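PDB 3D4I: Sts-2 protein from Mus musculus, which interferes with CBL-mediated down-regulation of receptor tyrosine kinases and, through the histidine phosphatase domain described here, has an acid-dependent phosphatase activity. Local coordinates for residues C33-A36 against D37-Y41; F126-M129 against K130-A133; E240-R243 against E244-K247; F266-R269 against N270-S273. One frame throughout, in Å; residues are numbered along the deposited sequence.

Contact 1: residues C33-A36 against D37-Y41; sequences CTTA and DGKYY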
loop_
_atom_site.group_PDB
_atom_site.type_symbol
_atom_site.label_atom_id
_atom_site.label_comp_id
_atom_site.label_asym_id
_atom_site.label_seq_id
_atom_site.Cartn_x
_atom_site.Cartn_y
_atom_site.Cartn_z
ATOM N N CYS A 33 8.049 -19.206 -1.283
ATOM C CA CYS A 33 6.745 -19.199 -1.944
ATOM C C CYS A 33 6.589 -20.315 -2.973
ATOM O O CYS A 33 5.705 -20.246 -3.815
ATOM C CB CYS A 33 6.462 -17.814 -2.572
ATOM S SG CYS A 33 7.497 -17.337 -3.982
ATOM N N THR A 34 7.434 -21.352 -2.852
ATOM C CA THR A 34 7.424 -22.529 -3.730
ATOM C C THR A 34 7.028 -23.741 -2.895
ATOM O O THR A 34 7.670 -24.043 -1.893
ATOM C CB THR A 34 8.840 -22.760 -4.367
ATOM O OG1 THR A 34 9.229 -21.600 -5.110
ATOM C CG2 THR A 34 8.856 -23.965 -5.312
ATOM N N THR A 35 5.958 -24.426 -3.295
ATOM C CA THR A 35 5.491 -25.596 -2.542
ATOM C C THR A 35 6.423 -26.775 -2.779
ATOM O O THR A 35 7.239 -26.749 -3.696
ATOM C CB THR A 35 4.057 -26.013 -2.937
ATOM O OG1 THR A 35 4.065 -26.526 -4.277
ATOM C CG2 THR A 35 3.101 -24.843 -2.859
ATOM N N ALA A 36 6.266 -27.834 -1.982
ATOM C CA ALA A 36 7.072 -29.052 -2.170
ATOM C C ALA A 36 6.975 -29.618 -3.603
ATOM O O ALA A 36 7.931 -30.221 -4.109
ATOM C CB ALA A 36 6.708 -30.126 -1.121
ATOM N N ASP A 37 5.833 -29.389 -4.252
ATOM C CA ASP A 37 5.620 -29.816 -5.641
ATOM C C ASP A 37 5.933 -28.744 -6.706
ATOM O O ASP A 37 5.582 -28.898 -7.887
ATOM C CB ASP A 37 4.195 -30.384 -5.823
ATOM C CG ASP A 37 3.112 -29.460 -5.284
ATOM O OD1 ASP A 37 3.148 -29.117 -4.069
ATOM O OD2 ASP A 37 2.202 -29.091 -6.072
ATOM N N GLY A 38 6.571 -27.650 -6.284
ATOM C CA GLY A 38 7.098 -26.655 -7.223
ATOM C C GLY A 38 6.135 -25.577 -7.685
ATOM O O GLY A 38 6.406 -24.860 -8.650
ATOM N N LYS A 39 5.005 -25.455 -7.003
ATOM C CA LYS A 39 3.995 -24.491 -7.404
ATOM C C LYS A 39 4.099 -23.217 -6.563
ATOM O O LYS A 39 4.564 -23.258 -5.416
ATOM C CB LYS A 39 2.603 -25.094 -7.243
ATOM C CG LYS A 39 2.338 -26.330 -8.133
ATOM C CD LYS A 39 1.938 -25.966 -9.579
ATOM C CE LYS A 39 0.543 -25.300 -9.674
ATOM N NZ LYS A 39 -0.053 -25.374 -11.072
ATOM N N TYR A 40 3.647 -22.106 -7.137
ATOM C CA TYR A 40 3.612 -20.830 -6.408
ATOM C C TYR A 40 2.479 -20.800 -5.375
ATOM O O TYR A 40 1.364 -21.205 -5.663
ATOM C CB TYR A 40 3.470 -19.655 -7.375
ATOM C CG TYR A 40 3.364 -18.282 -6.700
ATOM C CD1 TYR A 40 4.492 -17.662 -6.173
ATOM C CD2 TYR A 40 2.139 -17.610 -6.615
ATOM C CE1 TYR A 40 4.411 -16.429 -5.557
ATOM C CE2 TYR A 40 2.046 -16.348 -5.986
ATOM C CZ TYR A 40 3.192 -15.781 -5.470
ATOM O OH TYR A 40 3.146 -14.549 -4.868
ATOM N N TYR A 41 2.769 -20.311 -4.173
ATOM C CA TYR A 41 1.709 -19.985 -3.222
ATOM C C TYR A 41 2.126 -18.748 -2.426
ATOM O O TYR A 41 3.286 -18.330 -2.523
ATOM C CB TYR A 41 1.411 -21.195 -2.327
ATOM C CG TYR A 41 2.344 -21.372 -1.144
ATOM C CD1 TYR A 41 3.655 -21.816 -1.309
ATOM C CD2 TYR A 41 1.890 -21.111 0.146
ATOM C CE1 TYR A 41 4.500 -21.989 -0.203
ATOM C CE2 TYR A 41 2.706 -21.279 1.242
ATOM C CZ TYR A 41 4.005 -21.697 1.068
ATOM O OH TYR A 41 4.767 -21.858 2.195
#
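T35 turns its two branches to different partners across the bend: the hydroxyl meets D37, while the methyl group leans on Y41. Chi1 of 68° sets OG1 between the backbone N and the carbonyl carbon, within reach of both D37 and K39. T35 OG1 gives its proton to D37 OD1 at 2.8 Å, from well above the carboxylate plane. T35 OG1 also accepts from K39 N at 3.1 Å, so one small group is gripped twice and ties both residues to the incoming chain. T35 CG2, the other branch, comes within 3.4 Å of Y41 CD1, meeting the ring obliquely.

The scaffold for this is a tight hairpin, a type I turn from T35 to G38 extended by a G1 bulge. G38 N is bound to T35 O at 2.8 Å, and T35 N reaches K39 O at 2.8 Å. G38, at a positive phi of 86°, takes the bulge position, so that the N-H of T35 pairs with the carbonyl of K39, one residue past the turn. Further out, T34 and Y40 form an antiparallel, non-hydrogen-bonded pair, closed on its far side by Y41 N to C33 O. Replacing T35 by an alanine is likely to leave D37 OD1 and the N-H of K39 without their shared partner and the Y41 ring without its methyl neighbour.

Beside the bridge, C33 SG lies at the edge of the Y40 ring, 3.6 Å from Y40 CE1, a sulfur-aromatic contact. F47 packs on both of these side chains, while Y40 OH bonds to P48 O and the hydroxyl of T34 to L30 O.

Contact 2: residues F126-M129 against K130-A133; sequences FEWM and KWEA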
loop_
_atom_site.group_PDB
_atom_site.type_symbol
_atom_site.label_atom_id
_atom_site.label_comp_id
_atom_site.label_asym_id
_atom_site.label_seq_id
_atom_site.Cartn_x
_atom_site.Cartn_y
_atom_site.Cartn_z
ATOM N N PHE A 126 17.610 -0.271 -18.453
ATOM C CA PHE A 126 17.770 -1.291 -17.428
ATOM C C PHE A 126 18.797 -0.835 -16.383
ATOM O O PHE A 126 19.555 0.120 -16.611
ATOM C CB PHE A 126 18.189 -2.619 -18.059
ATOM C CG PHE A 126 18.262 -3.767 -17.081
ATOM C CD1 PHE A 126 17.115 -4.237 -16.446
ATOM C CD2 PHE A 126 19.470 -4.386 -16.825
ATOM C CE1 PHE A 126 17.180 -5.295 -15.546
ATOM C CE2 PHE A 126 19.555 -5.448 -15.937
ATOM C CZ PHE A 126 18.393 -5.916 -15.304
ATOM N N GLU A 127 18.810 -1.508 -15.234
ATOM C CA GLU A 127 19.784 -1.248 -14.180
ATOM C C GLU A 127 21.221 -1.409 -14.682
ATOM O O GLU A 127 21.472 -2.160 -15.626
ATOM C CB GLU A 127 19.500 -2.224 -13.007
ATOM C CG GLU A 127 20.380 -2.075 -11.771
ATOM C CD GLU A 127 20.178 -0.743 -11.083
ATOM O OE1 GLU A 127 20.843 0.219 -11.486
ATOM O OE2 GLU A 127 19.349 -0.662 -10.141
ATOM N N TRP A 128 22.163 -0.691 -14.074
ATOM C CA TRP A 128 23.591 -0.927 -14.308
ATOM C C TRP A 128 23.906 -2.395 -14.039
ATOM O O TRP A 128 23.572 -2.896 -12.967
ATOM C CB TRP A 128 24.419 -0.028 -13.377
ATOM C CG TRP A 128 25.950 -0.093 -13.541
ATOM C CD1 TRP A 128 26.656 -0.574 -14.601
ATOM C CD2 TRP A 128 26.915 0.431 -12.626
ATOM N NE1 TRP A 128 28.010 -0.420 -14.387
ATOM C CE2 TRP A 128 28.193 0.206 -13.183
ATOM C CE3 TRP A 128 26.823 1.062 -11.372
ATOM C CZ2 TRP A 128 29.378 0.560 -12.517
ATOM C CZ3 TRP A 128 28.019 1.432 -10.717
ATOM C CH2 TRP A 128 29.261 1.182 -11.292
ATOM N N MET A 129 24.554 -3.075 -15.001
ATOM C CA MET A 129 24.778 -4.540 -14.928
ATOM C C MET A 129 25.639 -4.961 -13.755
ATOM O O MET A 129 25.547 -6.091 -13.288
ATOM C CB MET A 129 25.384 -5.077 -16.241
ATOM C CG MET A 129 24.469 -4.907 -17.458
ATOM S SD MET A 129 23.031 -5.999 -17.365
ATOM C CE MET A 129 23.867 -7.587 -17.615
ATOM N N LYS A 130 26.484 -4.041 -13.300
ATOM C CA LYS A 130 27.267 -4.182 -12.079
ATOM C C LYS A 130 26.412 -4.632 -10.895
ATOM O O LYS A 130 26.904 -5.347 -10.027
ATOM C CB LYS A 130 27.901 -2.827 -11.743
ATOM C CG LYS A 130 28.733 -2.761 -10.454
ATOM C CD LYS A 130 30.079 -3.417 -10.634
ATOM C CE LYS A 130 31.029 -2.541 -11.430
ATOM N NZ LYS A 130 32.350 -3.229 -11.621
ATOM N N TRP A 131 25.148 -4.200 -10.863
ATOM C CA TRP A 131 24.268 -4.473 -9.730
ATOM C C TRP A 131 23.236 -5.554 -9.996
ATOM O O TRP A 131 22.306 -5.726 -9.206
ATOM C CB TRP A 131 23.579 -3.183 -9.259
ATOM C CG TRP A 131 24.564 -2.177 -8.786
ATOM C CD1 TRP A 131 25.801 -2.429 -8.232
ATOM C CD2 TRP A 131 24.418 -0.756 -8.814
ATOM N NE1 TRP A 131 26.421 -1.248 -7.914
ATOM C CE2 TRP A 131 25.592 -0.207 -8.259
ATOM C CE3 TRP A 131 23.398 0.112 -9.247
ATOM C CZ2 TRP A 131 25.780 1.171 -8.119
ATOM C CZ3 TRP A 131 23.589 1.491 -9.109
ATOM C CH2 TRP A 131 24.773 2.001 -8.542
ATOM N N GLU A 132 23.414 -6.290 -11.091
ATOM C CA GLU A 132 22.519 -7.385 -11.461
ATOM C C GLU A 132 23.316 -8.656 -11.754
ATOM O O GLU A 132 24.517 -8.596 -12.017
ATOM C CB GLU A 132 21.660 -7.004 -12.668
ATOM C CG GLU A 132 20.733 -5.805 -12.441
ATOM C CD GLU A 132 19.413 -6.169 -11.782
ATOM O OE1 GLU A 132 19.026 -7.357 -11.762
ATOM O OE2 GLU A 132 18.746 -5.257 -11.269
ATOM N N ALA A 133 22.653 -9.808 -11.676
ATOM C CA ALA A 133 23.293 -11.085 -12.041
ATOM C C ALA A 133 23.673 -11.088 -13.513
ATOM O O ALA A 133 22.937 -10.562 -14.342
ATOM C CB ALA A 133 22.362 -12.265 -11.733
#
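In the loop that leads from strand 119-121 to helix 143-148 of the histidine phosphatase fold, W128 and W131 meet as a T-shaped pair. The benzo edge of W128 points at the face of W131: the six-membered rings are 4.8 Å apart between centroids, their planes inclined at 65°, and W128 CE3 stands 3.4 Å from W131 CZ2. A face of the W128 indole is occupied by K130, whose CB lies 3.4 Å from the centroid of the five-membered ring, almost on the ring normal, as a CH-pi contact. The lysine chain then runs alongside the indole, its CE passing near W128 CZ2. CG of W128 is anti to the backbone N (chi1 -177°), which carries the indole out to K130 and W131; NE1 bonds to E170 O and the ring stacks with Y175.

A short 3-10 turn brings these side chains together: W131 N bonds to W128 O at 2.9 Å and E132 N to M129 O at 3.1 Å, both donors lying above their carbonyl planes.

E127 OE1 lies at the edge of the W131 indole, 3.4 Å from W131 CE3, and takes the backbone N-H of W128 on its anti lone pair as well as a hydrogen bond from S204. E132 bends at chi2 and lies across the E127 chain, its CD 3.7 Å from F126 CZ in an oblique approach, and its OE2 forms a salt bridge with R99. The F126 ring also meets H202, and E127 touches the same histidine, a location consistent with the wall of the active-site cleft in this family.

Contact 3: residues E240-R243 against E244-K247; sequences EENR and EDGK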
loop_
_atom_site.group_PDB
_atom_site.type_symbol
_atom_site.label_atom_id
_atom_site.label_comp_id
_atom_site.label_asym_id
_atom_site.label_seq_id
_atom_site.Cartn_x
_atom_site.Cartn_y
_atom_site.Cartn_z
ATOM N N GLU A 240 11.394 19.297 -17.734
ATOM C CA GLU A 240 10.601 19.890 -18.814
ATOM C C GLU A 240 11.472 20.609 -19.838
ATOM O O GLU A 240 12.476 21.213 -19.478
ATOM C CB GLU A 240 9.586 20.883 -18.270
ATOM C CG GLU A 240 8.424 20.247 -17.545
ATOM C CD GLU A 240 7.378 21.258 -17.167
ATOM O OE1 GLU A 240 7.755 22.400 -16.855
ATOM O OE2 GLU A 240 6.177 20.914 -17.182
ATOM N N GLU A 241 11.049 20.536 -21.094
ATOM C CA GLU A 241 11.760 21.154 -22.215
ATOM C C GLU A 241 11.192 22.527 -22.563
ATOM O O GLU A 241 9.982 22.684 -22.742
ATOM C CB GLU A 241 11.683 20.244 -23.442
ATOM C CG GLU A 241 12.563 20.680 -24.632
ATOM C CD GLU A 241 12.130 20.017 -25.918
ATOM O OE1 GLU A 241 10.908 19.976 -26.171
ATOM O OE2 GLU A 241 12.999 19.542 -26.681
ATOM N N ASN A 242 12.078 23.524 -22.640
ATOM C CA ASN A 242 11.745 24.799 -23.290
ATOM C C ASN A 242 11.832 24.601 -24.812
ATOM O O ASN A 242 12.911 24.326 -25.335
ATOM C CB ASN A 242 12.722 25.894 -22.813
ATOM C CG ASN A 242 12.408 27.273 -23.388
ATOM O OD1 ASN A 242 11.984 27.407 -24.538
ATOM N ND2 ASN A 242 12.636 28.310 -22.590
ATOM N N ARG A 243 10.701 24.727 -25.504
ATOM C CA ARG A 243 10.627 24.487 -26.961
ATOM C C ARG A 243 11.375 25.544 -27.790
ATOM O O ARG A 243 11.789 25.270 -28.933
ATOM C CB ARG A 243 9.166 24.339 -27.413
ATOM C CG ARG A 243 8.860 24.481 -28.933
ATOM C CD ARG A 243 9.248 23.265 -29.810
ATOM N NE ARG A 243 8.937 21.974 -29.193
ATOM C CZ ARG A 243 9.841 21.062 -28.833
ATOM N NH1 ARG A 243 11.141 21.265 -29.049
ATOM N NH2 ARG A 243 9.438 19.925 -28.276
ATOM N N GLU A 244 11.551 26.733 -27.211
ATOM C CA GLU A 244 12.337 27.810 -27.839
ATOM C C GLU A 244 13.795 27.451 -28.048
ATOM O O GLU A 244 14.356 27.719 -29.116
ATOM C CB GLU A 244 12.324 29.065 -26.974
ATOM C CG GLU A 244 11.094 29.923 -27.075
ATOM C CD GLU A 244 11.420 31.371 -26.739
ATOM O OE1 GLU A 244 12.345 31.596 -25.922
ATOM O OE2 GLU A 244 10.769 32.277 -27.303
ATOM N N ASP A 245 14.429 26.884 -27.023
ATOM C CA ASP A 245 15.863 26.559 -27.116
ATOM C C ASP A 245 16.209 25.074 -27.036
ATOM O O ASP A 245 17.362 24.693 -27.253
ATOM C CB ASP A 245 16.691 27.358 -26.106
ATOM C CG ASP A 245 16.223 27.185 -24.679
ATOM O OD1 ASP A 245 15.546 26.179 -24.382
ATOM O OD2 ASP A 245 16.561 28.058 -23.846
ATOM N N GLY A 246 15.222 24.239 -26.720
ATOM C CA GLY A 246 15.462 22.794 -26.629
ATOM C C GLY A 246 16.194 22.397 -25.359
ATOM O O GLY A 246 16.632 21.266 -25.229
ATOM N N LYS A 247 16.314 23.334 -24.417
ATOM C CA LYS A 247 16.947 23.083 -23.125
ATOM C C LYS A 247 15.928 22.462 -22.191
ATOM O O LYS A 247 14.748 22.803 -22.263
ATOM C CB LYS A 247 17.416 24.408 -22.502
ATOM C CG LYS A 247 18.435 24.249 -21.394
ATOM C CD LYS A 247 18.025 25.015 -20.115
ATOM C CE LYS A 247 19.047 24.803 -18.972
ATOM N NZ LYS A 247 19.483 23.373 -18.808
#
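E241 passes K247 at close range, its CA carrying a C-H toward K247 O at 3.4 Å. R243, two residues on, meets the extended glutamate chain in a salt bridge, R243 NH2 to E241 OE1 at 2.6 Å.

N242 bonds across the turn through its backbone N, its carbonyl O and its side-chain OD1. Its backbone N binds K247 O at 2.8 Å, nearly along the C=O axis, and its own carbonyl O receives G246 N at 2.7 Å, with a weak second bond from D245 N. With chi1 at -177°, the side chain swings CG away from its own N, and OD1 accepts the backbone N-H of E244 in the carbonyl plane at 2.8 Å. A leucine in its place would probably leave the N-H of E244 without this acceptor. D245 crosses the N242 side chain at about a right angle, D245 OD1 lying 3.2 Å from N242 CB; that oxygen also accepts the backbone N-H of K247, an Asx turn.

In the four-residue hairpin loop, R243 and E244 have right-handed helical backbone angles, D245 stays close to that region, and G246, at phi 76°, is in the left-handed region.

The loop turns the chain from strand 236-241 into the antiparallel strand 248-251, the outermost strand on this side of the sheet within the chain. E240 is backbone-bonded to D249 and E241 to R10, just ahead of strand 11-16.

Contact 4: residues F266-R269 against N270-S273; sequences FNWR and NWIS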
loop_
_atom_site.group_PDB
_atom_site.type_symbol
_atom_site.label_atom_id
_atom_site.label_comp_id
_atom_site.label_asym_id
_atom_site.label_seq_id
_atom_site.Cartn_x
_atom_site.Cartn_y
_atom_site.Cartn_z
ATOM N N PHE A 266 3.716 -10.928 11.954
ATOM C CA PHE A 266 2.960 -11.123 13.208
ATOM C C PHE A 266 2.186 -12.441 13.311
ATOM O O PHE A 266 1.380 -12.784 12.440
ATOM C CB PHE A 266 1.969 -9.970 13.393
ATOM C CG PHE A 266 1.057 -10.117 14.578
ATOM C CD1 PHE A 266 1.533 -9.914 15.868
ATOM C CD2 PHE A 266 -0.289 -10.416 14.403
ATOM C CE1 PHE A 266 0.680 -10.024 16.969
ATOM C CE2 PHE A 266 -1.145 -10.525 15.493
ATOM C CZ PHE A 266 -0.660 -10.332 16.776
ATOM N N ASN A 267 2.388 -13.134 14.424
ATOM C CA ASN A 267 1.663 -14.347 14.732
ATOM C C ASN A 267 1.332 -14.290 16.221
ATOM O O ASN A 267 2.222 -14.453 17.056
ATOM C CB ASN A 267 2.543 -15.559 14.363
ATOM C CG ASN A 267 1.959 -16.908 14.816
ATOM O OD1 ASN A 267 0.986 -16.976 15.566
ATOM N ND2 ASN A 267 2.592 -17.997 14.365
ATOM N N TRP A 268 0.061 -14.025 16.537
ATOM C CA TRP A 268 -0.411 -13.844 17.925
ATOM C C TRP A 268 -0.110 -15.029 18.848
ATOM O O TRP A 268 0.404 -14.844 19.950
ATOM C CB TRP A 268 -1.914 -13.566 17.955
ATOM C CG TRP A 268 -2.490 -13.251 19.331
ATOM C CD1 TRP A 268 -3.483 -13.939 19.983
ATOM C CD2 TRP A 268 -2.123 -12.163 20.204
ATOM N NE1 TRP A 268 -3.753 -13.352 21.195
ATOM C CE2 TRP A 268 -2.935 -12.262 21.357
ATOM C CE3 TRP A 268 -1.183 -11.124 20.127
ATOM C CZ2 TRP A 268 -2.840 -11.356 22.419
ATOM C CZ3 TRP A 268 -1.091 -10.226 21.187
ATOM C CH2 TRP A 268 -1.915 -10.348 22.313
ATOM N N ARG A 269 -0.468 -16.229 18.400
ATOM C CA ARG A 269 -0.213 -17.449 19.164
ATOM C C ARG A 269 1.282 -17.579 19.498
ATOM O O ARG A 269 1.641 -17.844 20.643
ATOM C CB ARG A 269 -0.725 -18.672 18.399
ATOM C CG ARG A 269 -2.240 -18.737 18.266
ATOM C CD ARG A 269 -2.692 -19.915 17.399
ATOM N NE ARG A 269 -2.301 -21.204 17.972
ATOM C CZ ARG A 269 -1.279 -21.948 17.545
ATOM N NH1 ARG A 269 -0.517 -21.546 16.525
ATOM N NH2 ARG A 269 -1.010 -23.106 18.149
ATOM N N ASN A 270 2.130 -17.350 18.495
ATOM C CA ASN A 270 3.590 -17.282 18.644
ATOM C C ASN A 270 4.042 -16.133 19.571
ATOM O O ASN A 270 4.907 -16.313 20.439
ATOM C CB ASN A 270 4.219 -17.110 17.252
ATOM C CG ASN A 270 5.641 -17.631 17.171
ATOM O OD1 ASN A 270 5.873 -18.848 17.155
ATOM N ND2 ASN A 270 6.607 -16.711 17.100
ATOM N N TRP A 271 3.442 -14.960 19.376
ATOM C CA TRP A 271 3.753 -13.722 20.103
ATOM C C TRP A 271 3.525 -13.877 21.614
ATOM O O TRP A 271 4.349 -13.451 22.427
ATOM C CB TRP A 271 2.847 -12.621 19.527
ATOM C CG TRP A 271 3.129 -11.168 19.848
ATOM C CD1 TRP A 271 2.697 -10.475 20.942
ATOM C CD2 TRP A 271 3.788 -10.204 19.001
ATOM N NE1 TRP A 271 3.094 -9.161 20.865
ATOM C CE2 TRP A 271 3.762 -8.964 19.683
ATOM C CE3 TRP A 271 4.429 -10.276 17.749
ATOM C CZ2 TRP A 271 4.347 -7.800 19.152
ATOM C CZ3 TRP A 271 5.010 -9.115 17.220
ATOM C CH2 TRP A 271 4.971 -7.899 17.928
ATOM N N ILE A 272 2.417 -14.513 21.983
ATOM C CA ILE A 272 2.063 -14.695 23.390
ATOM C C ILE A 272 2.756 -15.894 24.051
ATOM O O ILE A 272 2.515 -16.180 25.230
ATOM C CB ILE A 272 0.534 -14.795 23.601
ATOM C CG1 ILE A 272 -0.040 -16.032 22.907
ATOM C CG2 ILE A 272 -0.155 -13.505 23.145
ATOM C CD1 ILE A 272 -1.453 -16.385 23.343
ATOM N N SER A 273 3.612 -16.581 23.290
ATOM C CA SER A 273 4.411 -17.703 23.801
ATOM C C SER A 273 5.826 -17.281 24.200
ATOM O O SER A 273 6.407 -16.355 23.621
ATOM C CB SER A 273 4.468 -18.838 22.767
ATOM O OG SER A 273 3.174 -19.387 22.558
#
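W271 N reaches back to N267 O at 2.7 Å and I272 N to W268 O at 2.9 Å, the successive bonds of a single helical turn, 268-271, close to the end of the chain. N267 is its N-cap. Its side-chain OD1 accepts N270 N at 3.2 Å in a bond almost straight at hydrogen (178°), although the donor stands above the amide plane. At the far end S273 OG gives its proton to R269 O, 2.9 Å away.

Three aromatic rings form a cluster round this helix. F266 directs its edge at the face of W271: the F266 ring and the six-membered ring of W271 have centroids 5.2 Å apart and planes at 64°, and F266 CD1 touches W271 CE3 at 3.5 Å. W268 lies nearly parallel to W271 but so far displaced that the two indoles barely overlap; the nearest approach, oblique to both rings, is W268 CZ3 to W271 CD1 at 3.8 Å. One face of W268 is taken by I272, whose CG2 sits 3.5 Å from the centroid of the six-membered ring in a CH-pi contact. With CG1 between the backbone N and the carbonyl carbon (chi1 64°), CG2 of I272 is left anti to the carbonyl carbon, and this methyl lies over the indole.

The turn is docked on the second subunit of the dimer. W271 NE1 bonds to L227 O in helix 221-229 of that subunit, and F266 packs on its P232, while W268 meets C237 of its strand 236-241 and R269 meets V251 of its strand 248-251.

The four local turns follow one another along the chain and none touches another within it. Contact 2 lies nearest the middle of the molecule, and its F126 and E127 border H202, so it is the one next to the probable active-site region. Contact 1, a surface hairpin, is about 17 Å from contact 2 and about 13 Å from contact 4, and contact 3 is about 21 Å from contact 2, all between nearest atoms. Contacts 3 and 4 lie on opposite sides of the chain's centre, about 59 Å apart between centres. The dimer relates them nonetheless: helix 268-271 of contact 4 packs against strands 236-241 and 248-251 of the other subunit, the two strands that contact 3 connects.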